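Local coordinates for protein acetyltransferase (PDB 2FSR) that probably transfers an acetyl group from acetyl-coenzyme A to an acceptor substrate, as GNAT-fold acetyltransferases do, at residues 136-139 with 140-144. Residues are numbered along the deposited sequence; the frame is centred on the assembly and turned at random.
Sequences LRDW and AFETL
In the last turns of helix 128-143, Trp-139 sets its indole over Thr-143 and against Leu-144, while Arg-137 packs on Phe-141. A chi1 of -179° sets CG of Trp-139 opposite its own amide nitrogen and beside the carbonyl carbon, and directs the indole toward the C-terminal end of the helix. There CB of Thr-143 sits over one face, 4.0 Å from the centroid of the five-membered ring and only 13° off its normal, a CH-pi contact. CD1 of Leu-144 comes obliquely to the six-membered ring, 3.8 Å from CZ3 of Trp-139. Trp-80 meets the same indole with its ring plane steeply inclined, and Leu-30 and Pro-28 also touch it. A further i to i+4 pair sets CG of Arg-137 3.6 Å from CE2 of Phe-141. Beyond CG the arginine chain bends at chi3 (74°), and NE and NH2 of Arg-137 reach OD1 of Asp-138 side-on, at 2.8 and 2.7 Å, from the same face of the carboxylate. This salt bridge probably eases the proximity of Glu-142, whose OE2 lies 4.5 Å from OD2 of Asp-138. The i to i+4 backbone bonds, among them Thr-143 N to Trp-139 O at 2.7 Å, keep the helix regular here. Leu-136 and Ala-140 turn inward onto Ile-104 of strand 97-105, and Phe-141 touches Leu-149 of strand 149-153. This is the distal end of the helix after strand 114-119, whose start in GNAT enzymes usually binds the acetyl-CoA pyrophosphate.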
# COMPACT_ATOMS: atom_id res chain seq x y z
N LEU A 136 3.29 7.82 0.91
CA LEU A 136 2.86 7.09 2.10
C LEU A 136 4.05 6.69 2.97
O LEU A 136 3.94 6.71 4.21
CB LEU A 136 2.01 5.87 1.73
CG LEU A 136 1.30 5.20 2.90
CD1 LEU A 136 0.36 6.15 3.66
CD2 LEU A 136 0.57 3.93 2.44
N ARG A 137 5.15 6.29 2.35
CA ARG A 137 6.41 6.04 3.07
C ARG A 137 6.81 7.24 3.93
O ARG A 137 7.10 7.09 5.13
CB ARG A 137 7.54 5.72 2.09
CG ARG A 137 8.95 5.58 2.72
CD ARG A 137 10.04 5.84 1.70
NE ARG A 137 10.16 7.26 1.37
CZ ARG A 137 10.85 7.77 0.35
NH1 ARG A 137 11.49 6.97 -0.50
NH2 ARG A 137 10.88 9.08 0.17
N ASP A 138 6.87 8.41 3.31
CA ASP A 138 7.27 9.62 4.04
C ASP A 138 6.29 9.95 5.16
O ASP A 138 6.71 10.34 6.25
CB ASP A 138 7.35 10.82 3.09
CG ASP A 138 8.57 10.77 2.19
OD1 ASP A 138 9.38 9.83 2.29
OD2 ASP A 138 8.70 11.70 1.36
N TRP A 139 5.00 9.85 4.87
CA TRP A 139 3.97 10.09 5.88
C TRP A 139 4.18 9.16 7.09
O TRP A 139 4.08 9.60 8.24
CB TRP A 139 2.58 9.88 5.27
CG TRP A 139 1.49 10.12 6.24
CD1 TRP A 139 0.88 11.30 6.49
CD2 TRP A 139 0.88 9.15 7.09
NE1 TRP A 139 -0.10 11.14 7.44
CE2 TRP A 139 -0.11 9.82 7.84
CE3 TRP A 139 1.07 7.78 7.30
CZ2 TRP A 139 -0.92 9.17 8.78
CZ3 TRP A 139 0.26 7.12 8.24
CH2 TRP A 139 -0.71 7.83 8.97
N ALA A 140 4.49 7.89 6.82
CA ALA A 140 4.71 6.93 7.91
C ALA A 140 5.94 7.28 8.74
O ALA A 140 5.90 7.21 9.97
CB ALA A 140 4.83 5.53 7.37
N PHE A 141 7.04 7.62 8.07
CA PHE A 141 8.27 7.95 8.78
C PHE A 141 8.11 9.26 9.56
O PHE A 141 8.64 9.40 10.67
CB PHE A 141 9.48 8.07 7.86
CG PHE A 141 10.03 6.75 7.38
CD1 PHE A 141 10.07 5.64 8.22
CD2 PHE A 141 10.53 6.64 6.10
CE1 PHE A 141 10.59 4.43 7.77
CE2 PHE A 141 11.05 5.44 5.65
CZ PHE A 141 11.08 4.33 6.47
N GLU A 142 7.38 10.21 8.98
CA GLU A 142 7.26 11.53 9.59
C GLU A 142 6.19 11.60 10.66
O GLU A 142 6.43 12.11 11.76
CB GLU A 142 6.98 12.57 8.52
CG GLU A 142 8.17 12.77 7.60
CD GLU A 142 7.81 13.58 6.37
OE1 GLU A 142 6.71 14.17 6.35
OE2 GLU A 142 8.62 13.57 5.41
N THR A 143 5.02 11.07 10.34
CA THR A 143 3.86 11.19 11.22
C THR A 143 3.81 10.06 12.25
O THR A 143 3.47 10.31 13.40
CB THR A 143 2.56 11.34 10.40
OG1 THR A 143 2.63 12.56 9.66
CG2 THR A 143 1.34 11.38 11.32
N LEU A 144 4.14 8.84 11.83
CA LEU A 144 4.13 7.70 12.76
C LEU A 144 5.48 7.44 13.41
O LEU A 144 5.58 6.65 14.35
CB LEU A 144 3.62 6.43 12.07
CG LEU A 144 2.19 6.44 11.56
CD1 LEU A 144 1.83 5.08 10.98
CD2 LEU A 144 1.19 6.87 12.64